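Long form salivary protein D7L1 (Anopheles stephensi, PDB 3NHI) binds and sequesters host mediators such as cysteinyl leukotrienes, also binds stable thromboxane A2 analogues, and so modulates blood feeding by female mosquitoes. Local coordinates at residues Q1-L6 / S71-V76; Q79-I84 / L130-V135; K140-A143 / K149-G152. All coordinates share one frame; numbering follows the deposited sequence.

Interactions 1 and 2 both use helix 73-85: the N-terminal segment lies against its N-terminal part in interaction 1, and the loop ahead of helix 135-144 meets its later turn in interaction 2. They touch directly, through the end of the N-terminal segment. Interactions 1 and 3 are partly buried, interaction 2 fully buried. Interaction 1 rests on a cation-pi stack, whereas interaction 2 joins two aromatic rings edge to face. Interaction 3, at the far end of helix 135-144, is polar and bridged by a water. Interactions 2 and 3 share the bound fatty acid, gripped at its hydroxyl by the former and at its carboxylate by the latter.

Interaction 1 of 3, residues Q1-L6 / S71-V76; sequences QPWKAL and SDRIPV
Arg-73 lies across the indole of Trp-3 from CB to the guanidinium. CB starts over the six-membered ring, 3.8 Å from Trp-3 CE3. CG moves inward to the ring fusion, 3.7 Å from Trp-3 CD2. CD then sits almost squarely above the five-membered ring, 3.5 Å from the centroid of that Trp-3 ring and only 3° off its normal, a CH-pi contact. NE lies over the same face, above the rim of the five-membered ring, 3.4 Å from Trp-3 CD1, and CZ follows at 3.5 Å from the same Trp-3 CD1. The guanidinium thus lies flat on the indole, planes 8° apart, as a cation-pi stack displaced toward the rim. An extended chain from CG to NE keeps these atoms over one face, while the CG of Trp-3, turned anti to its own backbone nitrogen (chi1 -175°), sends the indole toward the helix. Val-76 meets that ring at its edge rather than over a face: its CG1 is 3.6 Å from Trp-3 CE3 and also packs against the Trp-3 carbonyl oxygen. On the face opposite Arg-73 lies the backbone nitrogen of Ala-5, so the indole is sandwiched between the helix side chain and its own chain. The polar rims are tied down as well: Trp-3 NE1 bonds to Gln-60 OE1 and Arg-73 NH1 to Gln-60 O, which probably helps hold the two flat groups in their stack, while Arg-73 NE bonds to a glycerol probably taken up from the crystallisation liquor. The contact pins the loop before helix 8-22 to the N-terminal part of helix 73-85. Farther along, Ala-5 packs on Gln-77, Ala-80 and Tyr-81 of that helix, and Ile-74 and Pro-75 of the same helix pack on helix 89-101.

Interaction 2 of 3, residues Q79-I84 / L130-V135; sequences QAYKTI and LYHGTV. With EAH ((5S,7E,9E,11Z,14Z)-5-hydroxyicosa-7,9,11,14-tetraenoic acid), chain B.
Tyr-81 and His-132 each carry CG beside the backbone nitrogen and anti to the carbonyl carbon (chi1 -54° and -41°), and these torsions aim the two rings at one another from helix 73-85 and from the loop 131-134. The result is a T-shaped pair: the imidazole presents its edge to the face of the phenol, with centroids of Tyr-81 and His-132 4.8 Å apart and planes at 87°. NE2 and CE1 do the touching. His-132 NE2 stands 3.6 Å from Tyr-81 CE2, displaced toward the rim of the phenol, and His-132 CE1 lies 3.7 Å from Tyr-81 CD2. NE2 is also bonded to Leu-6 O, which probably helps set the rotation of the imidazole; the carbonyl oxygen of Leu-130 lies over one of its faces, 3.6 Å above the plane of the His-132 ring. His-132 to Val-135 line the lipid pocket. Gly-133, a leukotriene C4-binding residue, accepts at its O a hydrogen bond of 3.0 Å from O3, the hydroxyl of the bound hydroxyeicosatetraenoic acid, and a second from Arg-128 NE, while Val-135 CG2 comes within 3.8 Å of the carboxylate atom O2 of the ligand. Thr-134 serves as N-cap of the next helix, its OG1 bonded to Gly-137 N. The buried aromatic pair joins helix 73-85 to the connection between helices 109-130 and 135-144. Ile-141 of helix 135-144 packs against both Tyr-81 and His-132, and Leu-130 reaches Tyr-95 of helix 89-101.

Interaction 3 of 3, residues K140-A143 / K149-G152; sequences KIYA and KQKG. With EAH ((5S,7E,9E,11Z,14Z)-5-hydroxyicosa-7,9,11,14-tetraenoic acid), chain B.
The link after helix 135-144 supplies Lys-151 to the carboxylate end of the lipid pocket, and there Tyr-142 packs on Lys-149 O, Gln-150 and Lys-151. The Gln-150 amide runs alongside the base of the tyrosine, its OE1 3.3 Å from Tyr-142 CB and its NE2 3.7 Å from Tyr-142 CD1, with amide and ring planes 72° apart. A bend at chi2 (-82°) folds the glutamine back to this position, and its NE2 bonds to Ile-148 O. Farther out, Tyr-142 CE1 approaches Lys-149 O at 3.4 Å, and one water joins Tyr-142 OH to that same carbonyl oxygen, donating to the latter. Within this all-helical, odorant-binding-type fold the link leads from helix 135-144 to helix 155-163, and Lys-151 on it is a leukotriene C4 and thromboxane A2 binding residue. Its CG passes 4.0 Å from Tyr-142 OH, crossing the tyrosine at about a right angle. Lys-151 NZ then donates to the ligand carboxylate, 2.9 Å to ligand O1 and more weakly to O2. Lys-149 turns away, its NZ held by the carbonyl oxygens of Gln-150, Glu-153 and Ser-265.

Interaction 1 of 3, residues Q1-L6 / S71-V76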
loop_
_atom_site.group_PDB
_atom_site.type_symbol
_atom_site.label_atom_id
_atom_site.label_comp_id
_atom_site.label_asym_id
_atom_site.label_seq_id
_atom_site.Cartn_x
_atom_site.Cartn_y
_atom_site.Cartn_z
ATOM N N GLN A 1 -3.794 11.042 17.911
ATOM C CA GLN A 1 -3.269 12.410 17.611
ATOM C C GLN A 1 -4.269 13.384 16.939
ATOM O O GLN A 1 -3.875 14.509 16.607
ATOM C CB GLN A 1 -1.972 12.318 16.794
ATOM N N PRO A 2 -5.548 12.972 16.737
ATOM C CA PRO A 2 -6.154 11.660 16.977
ATOM C C PRO A 2 -6.010 10.722 15.780
ATOM O O PRO A 2 -5.536 11.138 14.714
ATOM C CB PRO A 2 -7.639 11.988 17.234
ATOM C CG PRO A 2 -7.742 13.504 17.226
ATOM C CD PRO A 2 -6.591 13.944 16.376
ATOM N N TRP A 3 -6.402 9.460 15.974
ATOM C CA TRP A 3 -6.207 8.426 14.957
ATOM C C TRP A 3 -7.120 8.596 13.742
ATOM O O TRP A 3 -8.323 8.821 13.881
ATOM C CB TRP A 3 -6.347 7.018 15.557
ATOM C CG TRP A 3 -6.021 5.938 14.557
ATOM C CD1 TRP A 3 -4.777 5.525 14.171
ATOM C CD2 TRP A 3 -6.959 5.162 13.793
ATOM N NE1 TRP A 3 -4.880 4.530 13.223
ATOM C CE2 TRP A 3 -6.205 4.293 12.969
ATOM C CE3 TRP A 3 -8.359 5.113 13.729
ATOM C CZ2 TRP A 3 -6.807 3.378 12.086
ATOM C CZ3 TRP A 3 -8.956 4.207 12.851
ATOM C CH2 TRP A 3 -8.179 3.354 12.041
ATOM N N LYS A 4 -6.520 8.472 12.563
ATOM C CA LYS A 4 -7.232 8.645 11.291
ATOM C C LYS A 4 -7.639 7.302 10.670
ATOM O O LYS A 4 -6.803 6.428 10.433
ATOM C CB LYS A 4 -6.381 9.455 10.304
ATOM C CG LYS A 4 -7.170 9.984 9.111
ATOM C CD LYS A 4 -6.287 10.789 8.159
ATOM C CE LYS A 4 -7.092 11.426 7.032
ATOM N NZ LYS A 4 -7.839 10.444 6.188
ATOM N N ALA A 5 -8.931 7.170 10.388
ATOM C CA ALA A 5 -9.465 5.983 9.719
ATOM C C ALA A 5 -8.858 5.756 8.341
ATOM O O ALA A 5 -8.430 6.697 7.657
ATOM C CB ALA A 5 -10.964 6.068 9.613
ATOM N N LEU A 6 -8.817 4.491 7.947
ATOM C CA LEU A 6 -8.218 4.080 6.677
ATOM C C LEU A 6 -9.262 3.958 5.577
ATOM O O LEU A 6 -10.330 3.360 5.781
ATOM C CB LEU A 6 -7.477 2.749 6.849
ATOM C CG LEU A 6 -6.363 2.787 7.911
ATOM C CD1 LEU A 6 -5.720 1.419 8.135
ATOM C CD2 LEU A 6 -5.304 3.877 7.618
ATOM N N SER A 71 -8.187 -0.843 20.846
ATOM C CA SER A 71 -9.633 -1.079 20.791
ATOM C C SER A 71 -10.440 0.146 20.364
ATOM O O SER A 71 -11.420 0.020 19.625
ATOM C CB SER A 71 -10.153 -1.591 22.143
ATOM O OG SER A 71 -10.099 -0.591 23.157
ATOM N N ASP A 72 -10.028 1.327 20.811
ATOM C CA ASP A 72 -10.818 2.523 20.552
ATOM C C ASP A 72 -10.742 3.005 19.109
ATOM O O ASP A 72 -11.536 3.845 18.684
ATOM C CB ASP A 72 -10.452 3.652 21.524
ATOM C CG ASP A 72 -10.946 3.408 22.953
ATOM O OD1 ASP A 72 -11.562 2.365 23.257
ATOM O OD2 ASP A 72 -10.694 4.291 23.786
ATOM N N ARG A 73 -9.801 2.453 18.345
ATOM C CA ARG A 73 -9.699 2.789 16.926
ATOM C C ARG A 73 -10.809 2.157 16.108
ATOM O O ARG A 73 -11.158 2.673 15.048
ATOM C CB ARG A 73 -8.336 2.407 16.354
ATOM C CG ARG A 73 -7.204 3.251 16.933
ATOM C CD ARG A 73 -5.857 2.835 16.378
ATOM N NE ARG A 73 -4.770 3.633 16.955
ATOM C CZ ARG A 73 -3.481 3.425 16.711
ATOM N NH1 ARG A 73 -3.090 2.427 15.936
ATOM N NH2 ARG A 73 -2.564 4.209 17.254
ATOM N N ILE A 74 -11.392 1.073 16.610
ATOM C CA ILE A 74 -12.440 0.369 15.867
ATOM C C ILE A 74 -13.684 1.251 15.675
ATOM O O ILE A 74 -14.181 1.386 14.553
ATOM C CB ILE A 74 -12.734 -1.045 16.475
ATOM C CG1 ILE A 74 -11.743 -2.068 15.914
ATOM C CG2 ILE A 74 -14.168 -1.506 16.186
ATOM C CD1 ILE A 74 -10.280 -1.726 16.149
ATOM N N PRO A 75 -14.173 1.894 16.749
ATOM C CA PRO A 75 -15.291 2.814 16.519
ATOM C C PRO A 75 -14.933 4.009 15.625
ATOM O O PRO A 75 -15.801 4.504 14.912
ATOM C CB PRO A 75 -15.664 3.269 17.939
ATOM C CG PRO A 75 -15.274 2.102 18.792
ATOM C CD PRO A 75 -13.969 1.637 18.190
ATOM N N VAL A 76 -13.678 4.460 15.642
ATOM C CA VAL A 76 -13.259 5.556 14.764
ATOM C C VAL A 76 -13.328 5.107 13.298
ATOM O O VAL A 76 -13.848 5.826 12.437
ATOM C CB VAL A 76 -11.849 6.074 15.129
ATOM C CG1 VAL A 76 -11.363 7.111 14.128
ATOM C CG2 VAL A 76 -11.830 6.655 16.548
#

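Interaction 2 of 3, residues Q79-I84 / L130-V135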
loop_
_atom_site.group_PDB
_atom_site.type_symbol
_atom_site.label_atom_id
_atom_site.label_comp_id
_atom_site.label_asym_id
_atom_site.label_seq_id
_atom_site.Cartn_x
_atom_site.Cartn_y
_atom_site.Cartn_z
ATOM N N GLN A 79 -17.015 4.927 12.385
ATOM C CA GLN A 79 -17.691 6.220 12.241
ATOM C C GLN A 79 -17.354 6.913 10.930
ATOM O O GLN A 79 -18.200 7.594 10.357
ATOM C CB GLN A 79 -17.334 7.141 13.407
ATOM C CG GLN A 79 -17.961 6.732 14.720
ATOM C CD GLN A 79 -19.449 6.989 14.776
ATOM O OE1 GLN A 79 -19.950 7.934 14.166
ATOM N NE2 GLN A 79 -20.165 6.155 15.523
ATOM N N ALA A 80 -16.130 6.727 10.447
ATOM C CA ALA A 80 -15.682 7.424 9.240
ATOM C C ALA A 80 -16.453 7.019 7.974
ATOM O O ALA A 80 -16.532 7.800 7.022
ATOM C CB ALA A 80 -14.194 7.212 9.046
ATOM N N TYR A 81 -17.030 5.814 7.967
ATOM C CA TYR A 81 -17.671 5.271 6.756
ATOM C C TYR A 81 -19.036 4.657 7.034
ATOM O O TYR A 81 -19.595 3.960 6.180
ATOM C CB TYR A 81 -16.757 4.246 6.044
ATOM C CG TYR A 81 -15.393 4.800 5.739
ATOM C CD1 TYR A 81 -15.191 5.660 4.661
ATOM C CD2 TYR A 81 -14.310 4.514 6.571
ATOM C CE1 TYR A 81 -13.924 6.193 4.404
ATOM C CE2 TYR A 81 -13.054 5.054 6.323
ATOM C CZ TYR A 81 -12.871 5.884 5.246
ATOM O OH TYR A 81 -11.602 6.392 5.048
ATOM N N LYS A 82 -19.597 4.951 8.208
ATOM C CA LYS A 82 -20.839 4.297 8.660
ATOM C C LYS A 82 -22.054 4.477 7.735
ATOM O O LYS A 82 -22.903 3.583 7.652
ATOM C CB LYS A 82 -21.195 4.702 10.100
ATOM C CG LYS A 82 -21.557 6.160 10.272
ATOM C CD LYS A 82 -21.949 6.515 11.702
ATOM C CE LYS A 82 -22.117 8.025 11.821
ATOM N NZ LYS A 82 -22.501 8.477 13.190
ATOM N N THR A 83 -22.122 5.606 7.034
ATOM C CA THR A 83 -23.250 5.838 6.125
ATOM C C THR A 83 -23.165 4.965 4.874
ATOM O O THR A 83 -24.180 4.720 4.214
ATOM C CB THR A 83 -23.431 7.334 5.775
ATOM O OG1 THR A 83 -22.317 7.808 5.010
ATOM C CG2 THR A 83 -23.557 8.155 7.038
ATOM N N ILE A 84 -21.959 4.476 4.576
ATOM C CA ILE A 84 -21.728 3.617 3.418
ATOM C C ILE A 84 -21.822 2.133 3.798
ATOM O O ILE A 84 -22.479 1.348 3.118
ATOM C CB ILE A 84 -20.372 3.938 2.726
ATOM C CG1 ILE A 84 -20.322 5.414 2.305
ATOM C CG2 ILE A 84 -20.163 3.023 1.517
ATOM C CD1 ILE A 84 -18.919 5.954 2.091
ATOM N N LEU A 130 -15.877 -2.908 8.032
ATOM C CA LEU A 130 -15.188 -1.737 8.581
ATOM C C LEU A 130 -13.906 -1.405 7.838
ATOM O O LEU A 130 -13.608 -0.232 7.607
ATOM C CB LEU A 130 -14.873 -1.911 10.072
ATOM C CG LEU A 130 -16.082 -2.120 10.975
ATOM C CD1 LEU A 130 -15.628 -2.079 12.423
ATOM C CD2 LEU A 130 -17.175 -1.087 10.711
ATOM N N TYR A 131 -13.145 -2.438 7.477
ATOM C CA TYR A 131 -11.822 -2.257 6.886
ATOM C C TYR A 131 -11.763 -2.573 5.390
ATOM O O TYR A 131 -10.701 -2.912 4.852
ATOM C CB TYR A 131 -10.764 -3.052 7.674
ATOM C CG TYR A 131 -10.531 -2.504 9.070
ATOM C CD1 TYR A 131 -9.633 -1.453 9.293
ATOM C CD2 TYR A 131 -11.224 -3.018 10.174
ATOM C CE1 TYR A 131 -9.428 -0.932 10.582
ATOM C CE2 TYR A 131 -11.021 -2.505 11.455
ATOM C CZ TYR A 131 -10.127 -1.472 11.658
ATOM O OH TYR A 131 -9.941 -0.968 12.923
ATOM N N HIS A 132 -12.903 -2.445 4.717
ATOM C CA HIS A 132 -12.945 -2.457 3.244
ATOM C C HIS A 132 -12.359 -3.741 2.673
ATOM O O HIS A 132 -11.558 -3.730 1.730
ATOM C CB HIS A 132 -12.265 -1.195 2.685
ATOM C CG HIS A 132 -12.592 0.039 3.469
ATOM N ND1 HIS A 132 -13.888 0.453 3.696
ATOM C CD2 HIS A 132 -11.794 0.935 4.095
ATOM C CE1 HIS A 132 -13.874 1.550 4.433
ATOM N NE2 HIS A 132 -12.616 1.873 4.674
ATOM N N GLY A 133 -12.775 -4.847 3.278
ATOM C CA GLY A 133 -12.282 -6.174 2.934
ATOM C C GLY A 133 -13.217 -7.020 2.084
ATOM O O GLY A 133 -13.053 -8.242 2.022
ATOM N N THR A 134 -14.188 -6.386 1.427
ATOM C CA THR A 134 -14.992 -7.051 0.394
ATOM C C THR A 134 -14.914 -6.228 -0.881
ATOM O O THR A 134 -14.829 -5.002 -0.825
ATOM C CB THR A 134 -16.481 -7.205 0.795
ATOM O OG1 THR A 134 -17.125 -5.921 0.807
ATOM C CG2 THR A 134 -16.618 -7.888 2.169
ATOM N N VAL A 135 -14.947 -6.898 -2.027
ATOM C CA VAL A 135 -14.928 -6.199 -3.315
ATOM C C VAL A 135 -16.121 -5.237 -3.437
ATOM O O VAL A 135 -15.957 -4.067 -3.796
ATOM C CB VAL A 135 -14.890 -7.207 -4.495
ATOM C CG1 VAL A 135 -15.051 -6.494 -5.837
ATOM C CG2 VAL A 135 -13.581 -7.989 -4.475
HETATM O O1 EAH B . -11.263 -4.388 -3.785
HETATM C C1 EAH B . -10.899 -5.386 -3.112
HETATM O O2 EAH B . -10.263 -6.345 -3.613
HETATM C C2 EAH B . -11.239 -5.421 -1.634
HETATM C C3 EAH B . -11.046 -6.824 -1.055
HETATM C C4 EAH B . -9.658 -6.990 -0.440
HETATM C C5 EAH B . -9.482 -8.398 0.091
HETATM O O3 EAH B . -10.227 -8.544 1.187
HETATM C C6 EAH B . -8.015 -8.656 0.423
HETATM C C7 EAH B . -7.828 -10.002 1.104
HETATM C C8 EAH B . -7.498 -9.806 2.569
HETATM C C9 EAH B . -7.541 -11.091 3.258
HETATM C C10 EAH B . -7.429 -10.926 4.575
HETATM C C11 EAH B . -7.484 -12.239 5.214
HETATM C C12 EAH B . -7.483 -12.418 6.538
HETATM C C13 EAH B . -7.404 -11.285 7.535
HETATM C C14 EAH B . -5.952 -11.100 7.918
HETATM C C15 EAH B . -5.523 -10.878 9.163
HETATM C C16 EAH B . -6.442 -10.767 10.355
HETATM C C17 EAH B . -6.644 -9.296 10.684
HETATM C C18 EAH B . -7.913 -8.768 10.031
HETATM C C19 EAH B . -8.350 -7.471 10.692
HETATM C C20 EAH B . -9.554 -6.890 9.987
#

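Interaction 3 of 3, residues K140-A143 / K149-G152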
loop_
_atom_site.group_PDB
_atom_site.type_symbol
_atom_site.label_atom_id
_atom_site.label_comp_id
_atom_site.label_asym_id
_atom_site.label_seq_id
_atom_site.Cartn_x
_atom_site.Cartn_y
_atom_site.Cartn_z
ATOM N N LYS A 140 -18.239 0.537 -3.037
ATOM C CA LYS A 140 -19.123 1.597 -2.550
ATOM C C LYS A 140 -18.318 2.771 -1.997
ATOM O O LYS A 140 -18.707 3.920 -2.159
ATOM C CB LYS A 140 -20.086 1.090 -1.474
ATOM C CG LYS A 140 -21.124 0.112 -1.977
ATOM C CD LYS A 140 -22.066 -0.326 -0.866
ATOM C CE LYS A 140 -23.071 -1.338 -1.390
ATOM N NZ LYS A 140 -24.198 -1.576 -0.445
ATOM N N ILE A 141 -17.198 2.476 -1.337
ATOM C CA ILE A 141 -16.317 3.514 -0.823
ATOM C C ILE A 141 -15.723 4.337 -1.971
ATOM O O ILE A 141 -15.777 5.563 -1.936
ATOM C CB ILE A 141 -15.183 2.918 0.074
ATOM C CG1 ILE A 141 -15.757 2.058 1.222
ATOM C CG2 ILE A 141 -14.227 4.031 0.569
ATOM C CD1 ILE A 141 -16.493 2.822 2.318
ATOM N N TYR A 142 -15.181 3.673 -2.996
ATOM C CA TYR A 142 -14.612 4.397 -4.138
ATOM C C TYR A 142 -15.670 5.251 -4.825
ATOM O O TYR A 142 -15.398 6.397 -5.188
ATOM C CB TYR A 142 -14.007 3.448 -5.165
ATOM C CG TYR A 142 -12.801 2.675 -4.690
ATOM C CD1 TYR A 142 -11.590 3.319 -4.385
ATOM C CD2 TYR A 142 -12.852 1.290 -4.577
ATOM C CE1 TYR A 142 -10.479 2.591 -3.961
ATOM C CE2 TYR A 142 -11.751 0.551 -4.155
ATOM C CZ TYR A 142 -10.566 1.204 -3.842
ATOM O OH TYR A 142 -9.468 0.481 -3.425
ATOM N N ALA A 143 -16.879 4.708 -4.965
ATOM C CA ALA A 143 -17.964 5.436 -5.629
ATOM C C ALA A 143 -18.359 6.699 -4.857
ATOM O O ALA A 143 -18.652 7.732 -5.460
ATOM C CB ALA A 143 -19.174 4.518 -5.834
ATOM N N LYS A 149 -7.507 7.088 -4.914
ATOM C CA LYS A 149 -6.970 6.396 -6.093
ATOM C C LYS A 149 -7.717 5.075 -6.308
ATOM O O LYS A 149 -7.840 4.261 -5.395
ATOM C CB LYS A 149 -5.462 6.138 -5.951
ATOM C CG LYS A 149 -4.847 5.509 -7.214
ATOM C CD LYS A 149 -3.596 4.697 -6.917
ATOM C CE LYS A 149 -3.918 3.331 -6.349
ATOM N NZ LYS A 149 -4.352 2.372 -7.417
ATOM N N GLN A 150 -8.209 4.879 -7.527
ATOM C CA GLN A 150 -9.038 3.726 -7.829
ATOM C C GLN A 150 -8.180 2.529 -8.211
ATOM O O GLN A 150 -7.007 2.674 -8.578
ATOM C CB GLN A 150 -10.006 4.072 -8.959
ATOM C CG GLN A 150 -10.736 5.410 -8.761
ATOM C CD GLN A 150 -11.952 5.322 -7.845
ATOM O OE1 GLN A 150 -12.888 4.569 -8.116
ATOM N NE2 GLN A 150 -11.956 6.119 -6.771
ATOM N N LYS A 151 -8.765 1.337 -8.127
ATOM C CA LYS A 151 -8.113 0.161 -8.690
ATOM C C LYS A 151 -8.024 0.358 -10.200
ATOM O O LYS A 151 -8.977 0.827 -10.826
ATOM C CB LYS A 151 -8.910 -1.106 -8.389
ATOM C CG LYS A 151 -9.019 -1.421 -6.910
ATOM C CD LYS A 151 -10.070 -2.485 -6.615
ATOM C CE LYS A 151 -9.533 -3.883 -6.867
ATOM N NZ LYS A 151 -10.529 -4.930 -6.496
ATOM N N GLY A 152 -6.880 0.003 -10.773
ATOM C CA GLY A 152 -6.644 0.138 -12.212
ATOM C C GLY A 152 -6.031 1.472 -12.591
ATOM O O GLY A 152 -5.666 1.684 -13.747
HETATM O O1 EAH B . -11.263 -4.388 -3.785
HETATM C C1 EAH B . -10.899 -5.386 -3.112
HETATM O O2 EAH B . -10.263 -6.345 -3.613
HETATM C C2 EAH B . -11.239 -5.421 -1.634
HETATM C C3 EAH B . -11.046 -6.824 -1.055
HETATM C C4 EAH B . -9.658 -6.990 -0.440
HETATM C C5 EAH B . -9.482 -8.398 0.091
HETATM O O3 EAH B . -10.227 -8.544 1.187
HETATM C C6 EAH B . -8.015 -8.656 0.423
HETATM C C7 EAH B . -7.828 -10.002 1.104
HETATM C C8 EAH B . -7.498 -9.806 2.569
HETATM C C9 EAH B . -7.541 -11.091 3.258
HETATM C C10 EAH B . -7.429 -10.926 4.575
HETATM C C11 EAH B . -7.484 -12.239 5.214
HETATM C C12 EAH B . -7.483 -12.418 6.538
HETATM C C13 EAH B . -7.404 -11.285 7.535
HETATM C C14 EAH B . -5.952 -11.100 7.918
HETATM C C15 EAH B . -5.523 -10.878 9.163
HETATM C C16 EAH B . -6.442 -10.767 10.355
HETATM C C17 EAH B . -6.644 -9.296 10.684
HETATM C C18 EAH B . -7.913 -8.768 10.031
HETATM C C19 EAH B . -8.350 -7.471 10.692
HETATM C C20 EAH B . -9.554 -6.890 9.987
HETATM O O HOH W 1 -7.229 1.522 -4.791
#